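Local coordinates for dTDP-4-dehydrorhamnose reductase (Bacillus anthracis, PDB 3SC6), which catalyses the NADPH-linked step of dTDP-L-rhamnose synthesis that interconverts dTDP-4-dehydrorhamnose and dTDP-L-rhamnose, at residues Thr43-Val48 with Ala87-Val92; Lys68-Glu73 with Ala247-Pro252; Leu78-Asn83 with Tyr130-Tyr135; Ala99-Ile104 with Glu143-Tyr148. All blocks are in the same frame, centred on the assembly; numbering follows the deposited sequence.

Contact 1 of 4, residues Thr43-Val48 with Ala87-Val92; sequences TNISQV and ARNVAV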
# COMPACT_ATOMS: atom_id res chain seq x y z
N THR A 43 -3.25 -16.97 6.99
CA THR A 43 -4.38 -17.87 6.76
C THR A 43 -4.55 -18.95 7.83
O THR A 43 -5.50 -19.73 7.78
CB THR A 43 -4.27 -18.56 5.39
OG1 THR A 43 -3.09 -19.37 5.34
CG2 THR A 43 -4.23 -17.52 4.28
N ASN A 44 -3.62 -19.02 8.79
CA ASN A 44 -3.68 -20.01 9.87
C ASN A 44 -4.03 -19.28 11.16
O ASN A 44 -3.15 -18.75 11.85
CB ASN A 44 -2.35 -20.76 9.98
CG ASN A 44 -2.36 -21.83 11.06
OD1 ASN A 44 -3.33 -21.98 11.80
ND2 ASN A 44 -1.27 -22.57 11.16
N ILE A 45 -5.31 -19.26 11.50
CA ILE A 45 -5.80 -18.58 12.69
C ILE A 45 -5.17 -19.12 13.98
O ILE A 45 -4.82 -18.35 14.88
CB ILE A 45 -7.35 -18.62 12.78
CG1 ILE A 45 -7.86 -17.65 13.85
CG2 ILE A 45 -7.85 -20.06 12.96
CD1 ILE A 45 -9.37 -17.58 13.95
N SER A 46 -5.03 -20.43 14.09
CA SER A 46 -4.44 -21.01 15.28
C SER A 46 -3.04 -20.43 15.50
O SER A 46 -2.65 -20.16 16.63
CB SER A 46 -4.37 -22.54 15.16
OG SER A 46 -3.59 -22.92 14.04
N GLN A 47 -2.30 -20.24 14.41
CA GLN A 47 -0.95 -19.69 14.50
C GLN A 47 -0.99 -18.20 14.80
O GLN A 47 -0.19 -17.70 15.59
CB GLN A 47 -0.18 -19.92 13.20
CG GLN A 47 1.27 -19.42 13.24
CD GLN A 47 2.03 -19.62 11.94
OE1 GLN A 47 1.45 -19.95 10.90
NE2 GLN A 47 3.34 -19.38 11.97
N VAL A 48 -1.92 -17.49 14.15
CA VAL A 48 -2.06 -16.05 14.35
C VAL A 48 -2.28 -15.75 15.83
O VAL A 48 -1.65 -14.85 16.39
CB VAL A 48 -3.22 -15.46 13.52
CG1 VAL A 48 -3.34 -13.97 13.77
CG2 VAL A 48 -3.00 -15.72 12.05
N ALA A 87 -7.28 -10.99 6.94
CA ALA A 87 -7.49 -9.77 7.72
C ALA A 87 -8.44 -10.05 8.87
O ALA A 87 -8.35 -9.45 9.94
CB ALA A 87 -8.05 -8.66 6.83
N ARG A 88 -9.36 -10.98 8.64
CA ARG A 88 -10.34 -11.35 9.66
C ARG A 88 -9.63 -12.04 10.84
O ARG A 88 -9.94 -11.76 12.00
CB ARG A 88 -11.43 -12.20 8.99
CG ARG A 88 -12.61 -12.66 9.85
CD ARG A 88 -12.25 -13.66 10.91
NE ARG A 88 -11.62 -14.82 10.29
CZ ARG A 88 -12.29 -15.86 9.78
NH1 ARG A 88 -11.61 -16.86 9.24
NH2 ARG A 88 -13.61 -15.89 9.80
N ASN A 89 -8.67 -12.92 10.54
CA ASN A 89 -7.91 -13.64 11.57
C ASN A 89 -7.05 -12.68 12.39
O ASN A 89 -6.98 -12.78 13.62
CB ASN A 89 -7.00 -14.70 10.94
CG ASN A 89 -7.78 -15.77 10.19
OD1 ASN A 89 -8.99 -15.87 10.31
ND2 ASN A 89 -7.06 -16.60 9.43
N VAL A 90 -6.37 -11.76 11.71
CA VAL A 90 -5.51 -10.79 12.39
C VAL A 90 -6.38 -9.83 13.20
O VAL A 90 -5.94 -9.29 14.21
CB VAL A 90 -4.63 -10.01 11.39
CG1 VAL A 90 -3.85 -8.91 12.10
CG2 VAL A 90 -3.69 -10.97 10.66
N ALA A 91 -7.62 -9.63 12.74
CA ALA A 91 -8.55 -8.75 13.43
C ALA A 91 -8.94 -9.38 14.75
O ALA A 91 -8.87 -8.74 15.81
CB ALA A 91 -9.77 -8.50 12.57
N VAL A 92 -9.35 -10.64 14.70
CA VAL A 92 -9.75 -11.39 15.90
C VAL A 92 -8.64 -11.33 16.95
O VAL A 92 -8.88 -10.92 18.09
CB VAL A 92 -10.06 -12.87 15.57
CG1 VAL A 92 -10.31 -13.66 16.83
CG2 VAL A 92 -11.24 -12.97 14.61
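Ile45 lies across the flat amide of Asn89, and the two side chains meet at about a right angle. Ile45 CB is 3.9 Å from Asn89 CG, and Ile45 CD1 is 4.0 Å from Asn89 OD1. The long branch of Ile45 runs anti to its own backbone N (chi1 -167°). This brings CD1 to the oxygen end of the amide.

The Asn89 side chain leaves its helix with CG anti to the carbonyl carbon (chi1 -62°). Both ends of its amide are held. OD1 takes a side-on grip from Arg88 on the same helix, with Arg88 NE at 2.8 Å and Arg88 NH1 at 3.0 Å. ND2 bonds to the carbonyl of Ile42, and it lies 3.8 Å from Ile45 N at the start of the other helix. OD1 and ND2 both have partners, which fixes the rotation of the amide.

Val48 CG1 packs on Val90 CG2 (4.3 Å) and also lies 3.8 Å from the backbone oxygen Asn89 O. Asn44 occupies the N-cap of the helix that carries Ile45 and Val48; its OD1 accepts a weak bond from Gln47 N. Thr43, just before it, touches the bound NADP.

The arrangement is that of two neighbouring helices, 45-55 and 76-97, packed side by side against the central sheet of a Rossmann fold.

Contact 2 of 4, residues Lys68-Glu73 with Ala247-Pro252; sequences KVDQAE and AAAARP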
# COMPACT_ATOMS: atom_id res chain seq x y z
N LYS A 68 -1.08 -9.75 -6.35
CA LYS A 68 -0.94 -10.14 -7.75
C LYS A 68 -2.24 -9.80 -8.46
O LYS A 68 -3.06 -10.67 -8.78
CB LYS A 68 -0.60 -11.63 -7.86
CG LYS A 68 0.70 -11.98 -7.14
CD LYS A 68 1.04 -13.45 -7.24
CE LYS A 68 2.33 -13.75 -6.49
NZ LYS A 68 2.70 -15.18 -6.56
N VAL A 69 -2.41 -8.50 -8.70
CA VAL A 69 -3.59 -7.93 -9.35
C VAL A 69 -4.13 -8.74 -10.53
O VAL A 69 -5.29 -9.16 -10.52
CB VAL A 69 -3.31 -6.48 -9.83
CG1 VAL A 69 -4.54 -5.91 -10.51
CG2 VAL A 69 -2.90 -5.60 -8.66
N ASP A 70 -3.29 -8.97 -11.53
CA ASP A 70 -3.69 -9.74 -12.72
C ASP A 70 -4.06 -11.19 -12.46
O ASP A 70 -5.12 -11.65 -12.89
CB ASP A 70 -2.58 -9.71 -13.77
CG ASP A 70 -2.31 -8.32 -14.30
OD1 ASP A 70 -1.29 -8.12 -14.99
OD2 ASP A 70 -3.11 -7.41 -14.00
N GLN A 71 -3.20 -11.91 -11.75
CA GLN A 71 -3.46 -13.31 -11.46
C GLN A 71 -4.63 -13.48 -10.48
O GLN A 71 -5.20 -14.57 -10.37
CB GLN A 71 -2.18 -13.98 -10.94
CG GLN A 71 -2.30 -15.48 -10.70
CD GLN A 71 -0.99 -16.10 -10.25
OE1 GLN A 71 -0.90 -17.32 -10.06
NE2 GLN A 71 0.04 -15.27 -10.07
N ALA A 72 -4.99 -12.40 -9.79
CA ALA A 72 -6.09 -12.43 -8.83
C ALA A 72 -7.39 -12.83 -9.54
O ALA A 72 -8.25 -13.46 -8.94
CB ALA A 72 -6.25 -11.06 -8.18
N GLU A 73 -7.51 -12.44 -10.80
CA GLU A 73 -8.70 -12.74 -11.61
C GLU A 73 -8.83 -14.25 -11.86
O GLU A 73 -9.94 -14.76 -12.00
CB GLU A 73 -8.61 -12.01 -12.95
CG GLU A 73 -8.62 -10.48 -12.86
CD GLU A 73 -9.92 -9.92 -12.33
OE1 GLU A 73 -10.93 -10.65 -12.34
OE2 GLU A 73 -9.95 -8.73 -11.96
N ALA A 247 -4.18 -6.09 -20.76
CA ALA A 247 -4.27 -6.30 -19.32
C ALA A 247 -5.32 -7.34 -18.97
O ALA A 247 -6.41 -7.35 -19.55
CB ALA A 247 -4.56 -4.99 -18.61
N ALA A 248 -4.99 -8.22 -18.03
CA ALA A 248 -5.91 -9.27 -17.61
C ALA A 248 -6.83 -8.79 -16.50
O ALA A 248 -7.82 -9.45 -16.16
CB ALA A 248 -5.14 -10.51 -17.17
N ALA A 249 -6.50 -7.64 -15.92
CA ALA A 249 -7.29 -7.07 -14.84
C ALA A 249 -7.62 -5.65 -15.29
O ALA A 249 -6.82 -5.01 -15.98
CB ALA A 249 -6.50 -7.06 -13.55
N ALA A 250 -8.78 -5.16 -14.89
CA ALA A 250 -9.20 -3.82 -15.27
C ALA A 250 -8.82 -2.69 -14.31
O ALA A 250 -9.45 -2.52 -13.28
CB ALA A 250 -10.71 -3.80 -15.49
N ARG A 251 -7.77 -1.94 -14.65
CA ARG A 251 -7.35 -0.81 -13.81
C ARG A 251 -8.25 0.39 -14.05
O ARG A 251 -8.91 0.48 -15.08
CB ARG A 251 -5.89 -0.37 -14.04
CG ARG A 251 -4.80 -1.25 -13.46
CD ARG A 251 -4.74 -2.64 -13.96
NE ARG A 251 -3.63 -3.31 -13.29
CZ ARG A 251 -3.26 -4.57 -13.51
NH1 ARG A 251 -3.92 -5.31 -14.40
NH2 ARG A 251 -2.24 -5.08 -12.84
N PRO A 252 -8.27 1.33 -13.10
CA PRO A 252 -9.08 2.51 -13.25
C PRO A 252 -8.34 3.53 -14.09
O PRO A 252 -7.11 3.47 -14.18
CB PRO A 252 -9.21 3.02 -11.82
CG PRO A 252 -7.98 2.58 -11.15
CD PRO A 252 -7.65 1.26 -11.76
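Asp70 OD2 is the atom approached by both terminal nitrogens of Arg251, NH1 and NH2, and the two residues form a salt bridge. The bond from NH2 is weak, and OD2 and NH1 are both uncertainly placed, so the detail of the bridge is doubtful. The carboxylate and guanidinium planes stand 79° apart, so this is not a flat, two-pronged pairing.

The bridge links a short, weakly bonded helical turn at 69-72 to an irregular loop after helix 242-245. The turn follows strand 59-62 of the Rossmann sheet. The loop belongs to the C-terminal part of the chain, which in related extended short-chain dehydrogenases serves the sugar-nucleotide substrate.

Arg251 reaches over by bending at chi2 (61°). It then runs extended to the guanidinium. Val69 comes from the opposite direction and lays CG1 over one face of that group, near its rim, with Val69 CG1 3.4 Å from Arg251 NH2. The guanidinium thus has a methyl group over one face and a carboxylate at its edge. Within the loop, Arg251 NH1 may also make a weak bond to Ala249 O, although the position of NH1 is equally unsure.

Ala249 is buried against the turn. Its methyl points toward the turn, with Ala249 CB 3.8 Å from Val69 CG1. Glu73 takes the other end of the contact. Its chain is bent, its OE2 has a weak bond to Ile129 N, and its CG lies 3.5 Å from Ala248 O.

Contact 3 of 4, residues Leu78-Asn83 with Tyr130-Tyr135; sequences LAYVIN and YGASKY. With NAP (NADP nicotinamide-adenine-dinucleotide phosphate), chain G.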
# COMPACT_ATOMS: atom_id res chain seq x y z
N LEU A 78 -8.06 -17.77 -3.60
CA LEU A 78 -6.76 -17.45 -3.02
C LEU A 78 -6.63 -15.96 -2.70
O LEU A 78 -5.91 -15.59 -1.78
CB LEU A 78 -5.64 -17.91 -3.96
CG LEU A 78 -4.20 -17.70 -3.48
CD1 LEU A 78 -3.97 -18.41 -2.15
CD2 LEU A 78 -3.22 -18.21 -4.53
N ALA A 79 -7.31 -15.11 -3.46
CA ALA A 79 -7.27 -13.66 -3.24
C ALA A 79 -8.00 -13.36 -1.94
O ALA A 79 -7.53 -12.57 -1.12
CB ALA A 79 -7.91 -12.93 -4.39
N TYR A 80 -9.17 -13.97 -1.78
CA TYR A 80 -9.98 -13.79 -0.57
C TYR A 80 -9.37 -14.43 0.67
O TYR A 80 -9.28 -13.79 1.71
CB TYR A 80 -11.43 -14.26 -0.76
CG TYR A 80 -12.30 -13.29 -1.54
CD1 TYR A 80 -13.07 -12.36 -0.86
CD2 TYR A 80 -12.33 -13.28 -2.92
CE1 TYR A 80 -13.87 -11.46 -1.52
CE2 TYR A 80 -13.14 -12.37 -3.61
CZ TYR A 80 -13.90 -11.46 -2.89
OH TYR A 80 -14.70 -10.54 -3.52
N VAL A 81 -8.96 -15.69 0.56
CA VAL A 81 -8.37 -16.37 1.70
C VAL A 81 -7.29 -15.50 2.34
O VAL A 81 -7.29 -15.30 3.54
CB VAL A 81 -7.77 -17.75 1.32
CG1 VAL A 81 -7.06 -18.38 2.52
CG2 VAL A 81 -8.85 -18.67 0.80
N ILE A 82 -6.39 -14.97 1.52
CA ILE A 82 -5.31 -14.13 2.03
C ILE A 82 -5.76 -12.75 2.46
O ILE A 82 -5.58 -12.38 3.61
CB ILE A 82 -4.18 -13.94 0.98
CG1 ILE A 82 -3.55 -15.28 0.59
CG2 ILE A 82 -3.09 -13.02 1.55
CD1 ILE A 82 -2.92 -16.00 1.74
N ASN A 83 -6.33 -11.99 1.53
CA ASN A 83 -6.79 -10.62 1.81
C ASN A 83 -8.01 -10.44 2.71
O ASN A 83 -8.04 -9.52 3.53
CB ASN A 83 -7.02 -9.87 0.49
CG ASN A 83 -5.74 -9.65 -0.29
OD1 ASN A 83 -4.64 -9.86 0.21
ND2 ASN A 83 -5.87 -9.18 -1.53
N TYR A 130 -8.84 -8.12 -6.87
CA TYR A 130 -7.93 -7.64 -5.84
C TYR A 130 -8.62 -6.60 -4.97
O TYR A 130 -8.61 -6.70 -3.74
CB TYR A 130 -6.67 -7.05 -6.46
CG TYR A 130 -5.75 -6.33 -5.49
CD1 TYR A 130 -4.83 -7.01 -4.70
CD2 TYR A 130 -5.77 -4.94 -5.42
CE1 TYR A 130 -3.99 -6.32 -3.84
CE2 TYR A 130 -4.94 -4.25 -4.57
CZ TYR A 130 -4.05 -4.94 -3.78
OH TYR A 130 -3.23 -4.23 -2.94
N GLY A 131 -9.22 -5.61 -5.62
CA GLY A 131 -9.92 -4.55 -4.91
C GLY A 131 -11.05 -5.06 -4.05
O GLY A 131 -11.24 -4.60 -2.92
N ALA A 132 -11.80 -6.03 -4.57
CA ALA A 132 -12.93 -6.62 -3.86
C ALA A 132 -12.48 -7.46 -2.68
O ALA A 132 -13.14 -7.48 -1.64
CB ALA A 132 -13.76 -7.47 -4.80
N SER A 133 -11.36 -8.15 -2.84
CA SER A 133 -10.82 -8.99 -1.78
C SER A 133 -10.39 -8.16 -0.58
O SER A 133 -10.67 -8.53 0.56
CB SER A 133 -9.65 -9.83 -2.28
OG SER A 133 -8.59 -8.99 -2.71
N LYS A 134 -9.72 -7.03 -0.82
CA LYS A 134 -9.31 -6.22 0.32
C LYS A 134 -10.46 -5.41 0.91
O LYS A 134 -10.43 -5.08 2.09
CB LYS A 134 -8.05 -5.38 0.08
CG LYS A 134 -6.86 -6.26 -0.27
CD LYS A 134 -5.54 -5.55 -0.14
CE LYS A 134 -5.29 -5.19 1.33
NZ LYS A 134 -3.99 -4.53 1.60
N TYR A 135 -11.47 -5.10 0.12
CA TYR A 135 -12.61 -4.37 0.66
C TYR A 135 -13.27 -5.31 1.67
O TYR A 135 -13.67 -4.88 2.75
CB TYR A 135 -13.58 -3.91 -0.42
CG TYR A 135 -14.85 -3.31 0.14
CD1 TYR A 135 -14.85 -2.06 0.73
CD2 TYR A 135 -16.07 -3.97 0.00
CE1 TYR A 135 -16.01 -1.51 1.25
CE2 TYR A 135 -17.24 -3.42 0.50
CZ TYR A 135 -17.21 -2.19 1.12
OH TYR A 135 -18.37 -1.62 1.61
PA NAP G . 4.15 -7.24 -1.33
O1A NAP G . 3.51 -8.32 -2.16
O2A NAP G . 5.63 -6.98 -1.47
O5B NAP G . 3.84 -7.52 0.23
C5B NAP G . 2.92 -8.52 0.65
C4B NAP G . 3.66 -9.56 1.48
O4B NAP G . 2.71 -10.44 2.11
C3B NAP G . 4.59 -10.42 0.62
O3B NAP G . 5.93 -10.38 1.10
C2B NAP G . 4.03 -11.82 0.75
O2B NAP G . 5.06 -12.81 0.77
C1B NAP G . 3.26 -11.76 2.07
N9A NAP G . 2.28 -12.87 2.20
C8A NAP G . 1.67 -13.55 1.22
N7A NAP G . 0.87 -14.49 1.77
C5A NAP G . 1.00 -14.40 3.11
C6A NAP G . 0.41 -15.12 4.25
N6A NAP G . -0.47 -16.14 4.05
N1A NAP G . 0.76 -14.75 5.50
C2A NAP G . 1.64 -13.74 5.69
N3A NAP G . 2.18 -13.07 4.66
C4A NAP G . 1.88 -13.37 3.37
O3 NAP G . 3.35 -5.86 -1.57
PN NAP G . 3.48 -4.57 -0.60
O1N NAP G . 3.32 -3.33 -1.46
O2N NAP G . 4.68 -4.72 0.31
O5D NAP G . 2.18 -4.70 0.32
C5D NAP G . 1.79 -3.63 1.19
C4D NAP G . 0.27 -3.47 1.21
O4D NAP G . -0.12 -2.35 0.42
C3D NAP G . -0.46 -4.69 0.66
O3D NAP G . -1.41 -5.17 1.62
C2D NAP G . -1.16 -4.21 -0.59
O2D NAP G . -2.45 -4.81 -0.70
C1D NAP G . -1.24 -2.70 -0.41
N1N NAP G . -1.20 -1.95 -1.68
C2N NAP G . -0.14 -2.07 -2.50
C3N NAP G . -0.08 -1.36 -3.70
C7N NAP G . 1.12 -1.52 -4.60
O7N NAP G . 1.99 -2.32 -4.28
N7N NAP G . 1.22 -0.79 -5.71
C4N NAP G . -1.14 -0.53 -4.05
C5N NAP G . -2.22 -0.42 -3.18
C6N NAP G . -2.22 -1.15 -2.00
P2B NAP G . 5.32 -13.75 -0.51
O1X NAP G . 6.62 -14.43 -0.18
O2X NAP G . 4.13 -14.68 -0.55
O3X NAP G . 5.39 -12.80 -1.68
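Asn83 projects from helix 76-97 onto Ser133 and Lys134 of helix 129-144. The second helix carries the Tyr-X-X-X-Lys motif of short-chain dehydrogenases, as Tyr130 and Lys134. The axes of the two short helical segments approach to 8.5 Å, at 33° between their directions.

From Asn83, CB meets Ser133 OG and Lys134 CG, each at 3.7 Å. CG keeps beside the lysine chain, 3.6 Å from Lys134 CG. At the tip the amide divides its work. OD1 accepts from the backbone N of Tyr66, and ND2 gives a nearly straight bond (171°) to Ser133 OG, 3.0 Å away in the amide plane. ND2 also lies 3.3 Å from Lys134 CG. Ser133 OG in turn bonds to Tyr130 O, one turn back in its own helix. It can do so because OG sits between its backbone N and carbonyl carbon (chi1 61°). This buried chain of bonds ties the two helices together.

Tyr80 adds a CH-pi contact: Ser133 CA packs over its ring face, 4.1 Å from the centroid.

At the inner end, the hydroxyl of Tyr130 bonds to the ribose O2D of NADP. Lys134, bent at chi3, brings its NZ, less surely placed, to O3D and O2D of that ribose.

Contact 4 of 4, residues Ala99-Ile104 with Glu143-Tyr148; sequences AKLVYI and ELHNKY. With NAP (NADP nicotinamide-adenine-dinucleotide phosphate), chain G.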
# COMPACT_ATOMS: atom_id res chain seq x y z
N ALA A 99 -4.88 -4.63 20.68
CA ALA A 99 -3.84 -3.92 19.96
C ALA A 99 -4.45 -3.03 18.89
O ALA A 99 -5.51 -3.33 18.35
CB ALA A 99 -2.89 -4.91 19.31
N LYS A 100 -3.79 -1.91 18.59
CA LYS A 100 -4.27 -1.00 17.56
C LYS A 100 -3.89 -1.71 16.28
O LYS A 100 -2.76 -2.18 16.15
CB LYS A 100 -3.60 0.36 17.65
CG LYS A 100 -3.83 1.10 18.96
CD LYS A 100 -3.14 2.45 18.97
CE LYS A 100 -3.40 3.19 20.27
NZ LYS A 100 -2.74 4.52 20.30
N LEU A 101 -4.83 -1.81 15.34
CA LEU A 101 -4.56 -2.49 14.07
C LEU A 101 -4.49 -1.56 12.85
O LEU A 101 -5.40 -0.76 12.61
CB LEU A 101 -5.65 -3.54 13.82
CG LEU A 101 -5.57 -4.35 12.53
CD1 LEU A 101 -4.23 -5.06 12.43
CD2 LEU A 101 -6.73 -5.35 12.46
N VAL A 102 -3.41 -1.67 12.09
CA VAL A 102 -3.23 -0.85 10.90
C VAL A 102 -3.40 -1.77 9.71
O VAL A 102 -2.57 -2.65 9.49
CB VAL A 102 -1.86 -0.15 10.84
CG1 VAL A 102 -1.73 0.63 9.56
CG2 VAL A 102 -1.69 0.77 12.03
N TYR A 103 -4.48 -1.58 8.96
CA TYR A 103 -4.76 -2.39 7.80
C TYR A 103 -4.51 -1.58 6.53
O TYR A 103 -5.24 -0.63 6.24
CB TYR A 103 -6.19 -2.92 7.83
CG TYR A 103 -6.54 -3.78 6.64
CD1 TYR A 103 -6.23 -5.13 6.62
CD2 TYR A 103 -7.19 -3.24 5.54
CE1 TYR A 103 -6.54 -5.93 5.53
CE2 TYR A 103 -7.52 -4.03 4.45
CZ TYR A 103 -7.18 -5.37 4.45
OH TYR A 103 -7.51 -6.15 3.37
N ILE A 104 -3.48 -1.97 5.78
CA ILE A 104 -3.12 -1.29 4.55
C ILE A 104 -4.04 -1.76 3.44
O ILE A 104 -4.14 -2.95 3.17
CB ILE A 104 -1.66 -1.57 4.16
CG1 ILE A 104 -0.71 -1.12 5.28
CG2 ILE A 104 -1.30 -0.84 2.89
CD1 ILE A 104 -0.80 0.36 5.61
N GLU A 143 -15.80 -4.78 11.45
CA GLU A 143 -16.78 -5.65 12.09
C GLU A 143 -16.29 -6.42 13.32
O GLU A 143 -17.08 -6.67 14.23
CB GLU A 143 -17.32 -6.64 11.05
CG GLU A 143 -18.09 -5.98 9.89
CD GLU A 143 -18.47 -6.96 8.78
OE1 GLU A 143 -17.92 -8.08 8.75
OE2 GLU A 143 -19.28 -6.59 7.90
N LEU A 144 -15.01 -6.77 13.39
CA LEU A 144 -14.51 -7.53 14.54
C LEU A 144 -13.46 -6.85 15.44
O LEU A 144 -12.93 -7.48 16.35
CB LEU A 144 -13.94 -8.86 14.03
CG LEU A 144 -14.93 -9.73 13.23
CD1 LEU A 144 -14.25 -10.97 12.69
CD2 LEU A 144 -16.14 -10.10 14.05
N HIS A 145 -13.18 -5.58 15.21
CA HIS A 145 -12.19 -4.88 16.03
C HIS A 145 -12.59 -3.40 16.12
O HIS A 145 -13.25 -2.88 15.22
CB HIS A 145 -10.79 -5.11 15.45
CG HIS A 145 -9.69 -4.53 16.26
ND1 HIS A 145 -9.65 -4.63 17.64
CD2 HIS A 145 -8.53 -3.93 15.90
CE1 HIS A 145 -8.54 -4.06 18.09
NE2 HIS A 145 -7.84 -3.63 17.05
N ASN A 146 -12.21 -2.73 17.20
CA ASN A 146 -12.57 -1.32 17.38
C ASN A 146 -11.43 -0.33 17.65
O ASN A 146 -11.65 0.77 18.16
CB ASN A 146 -13.66 -1.21 18.46
CG ASN A 146 -13.22 -1.78 19.80
OD1 ASN A 146 -12.09 -2.27 19.94
ND2 ASN A 146 -14.11 -1.73 20.78
N LYS A 147 -10.22 -0.72 17.29
CA LYS A 147 -9.03 0.11 17.46
C LYS A 147 -8.23 -0.16 16.20
O LYS A 147 -7.31 -0.98 16.22
CB LYS A 147 -8.22 -0.29 18.69
CG LYS A 147 -8.93 -0.15 20.02
CD LYS A 147 -8.00 -0.60 21.14
CE LYS A 147 -8.65 -0.48 22.51
NZ LYS A 147 -7.72 -0.91 23.60
N TYR A 148 -8.58 0.52 15.12
CA TYR A 148 -7.89 0.32 13.85
C TYR A 148 -7.73 1.57 13.00
O TYR A 148 -8.37 2.59 13.21
CB TYR A 148 -8.68 -0.70 13.02
CG TYR A 148 -10.10 -0.25 12.77
CD1 TYR A 148 -10.40 0.64 11.75
CD2 TYR A 148 -11.16 -0.72 13.54
CE1 TYR A 148 -11.69 1.07 11.51
CE2 TYR A 148 -12.46 -0.30 13.31
CZ TYR A 148 -12.71 0.59 12.29
OH TYR A 148 -13.99 1.03 12.04
PA NAP G . 4.15 -7.24 -1.33
O1A NAP G . 3.51 -8.32 -2.16
O2A NAP G . 5.63 -6.98 -1.47
O5B NAP G . 3.84 -7.52 0.23
C5B NAP G . 2.92 -8.52 0.65
C4B NAP G . 3.66 -9.56 1.48
O4B NAP G . 2.71 -10.44 2.11
C3B NAP G . 4.59 -10.42 0.62
O3B NAP G . 5.93 -10.38 1.10
C2B NAP G . 4.03 -11.82 0.75
O2B NAP G . 5.06 -12.81 0.77
C1B NAP G . 3.26 -11.76 2.07
N9A NAP G . 2.28 -12.87 2.20
C8A NAP G . 1.67 -13.55 1.22
N7A NAP G . 0.87 -14.49 1.77
C5A NAP G . 1.00 -14.40 3.11
C6A NAP G . 0.41 -15.12 4.25
N6A NAP G . -0.47 -16.14 4.05
N1A NAP G . 0.76 -14.75 5.50
C2A NAP G . 1.64 -13.74 5.69
N3A NAP G . 2.18 -13.07 4.66
C4A NAP G . 1.88 -13.37 3.37
O3 NAP G . 3.35 -5.86 -1.57
PN NAP G . 3.48 -4.57 -0.60
O1N NAP G . 3.32 -3.33 -1.46
O2N NAP G . 4.68 -4.72 0.31
O5D NAP G . 2.18 -4.70 0.32
C5D NAP G . 1.79 -3.63 1.19
C4D NAP G . 0.27 -3.47 1.21
O4D NAP G . -0.12 -2.35 0.42
C3D NAP G . -0.46 -4.69 0.66
O3D NAP G . -1.41 -5.17 1.62
C2D NAP G . -1.16 -4.21 -0.59
O2D NAP G . -2.45 -4.81 -0.70
C1D NAP G . -1.24 -2.70 -0.41
N1N NAP G . -1.20 -1.95 -1.68
C2N NAP G . -0.14 -2.07 -2.50
C3N NAP G . -0.08 -1.36 -3.70
C7N NAP G . 1.12 -1.52 -4.60
O7N NAP G . 1.99 -2.32 -4.28
N7N NAP G . 1.22 -0.79 -5.71
C4N NAP G . -1.14 -0.53 -4.05
C5N NAP G . -2.22 -0.42 -3.18
C6N NAP G . -2.22 -1.15 -2.00
P2B NAP G . 5.32 -13.75 -0.51
O1X NAP G . 6.62 -14.43 -0.18
O2X NAP G . 4.13 -14.68 -0.55
O3X NAP G . 5.39 -12.80 -1.68
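Leu101 N donates to Lys147 O at 2.8 Å, the backbone bond that starts a parallel pairing of Leu101 with Tyr148. Two CA-H...O contacts back it up: Lys100 CA lies 3.3 Å from Lys147 O, and Tyr148 CA lies close to Leu101 O.

One side-chain bond crosses the contact. His145 NE2 gives its N-H to Ala99 O at 2.7 Å, almost in line with the carbonyl (172° at the oxygen), though the N-H itself is bent. The ring reaches there because CG is anti to the backbone N (chi1 -176°). Its other nitrogen, ND1, bonds to Gln95 of helix 76-97, so both nitrogens are used and the ring is held in rotation.

The apolar contacts centre on Leu101 CB. It packs at the ring edge, 3.6 Å from His145 CD2. On the same side of the sheet, Leu101 CB also comes within 4.2 Å of Tyr148 CB.

Helix 129-144 ends just before His145, and the chain then enters strand 148-157 beside strand 100-106. The helix is thus the link of a beta-alpha-beta unit. Strand 59-62 pairs with the far edge of strand 100-106, and helix 76-97 packs on Leu101.

Contact 3 is the most deeply buried, contacts 1 and 4 are partly buried, and contact 2 lies at the surface. Helix 76-97 serves contacts 1 and 3, while helix 129-144 serves contacts 3 and 4. Thr43 of contact 1 packs on Val81 and Ile82 of contact 3, and Ala87 packs on Tyr103 of contact 4. These three contacts thus form one continuous block of the Rossmann half. Contact 2 instead reaches across to the C-terminal part, with contacts 3 and 4 nested in the chain between its segments. The chemistry follows: buried amides and a hydroxyl between helices, backbone pairing in the sheet, and a charged pair at the surface.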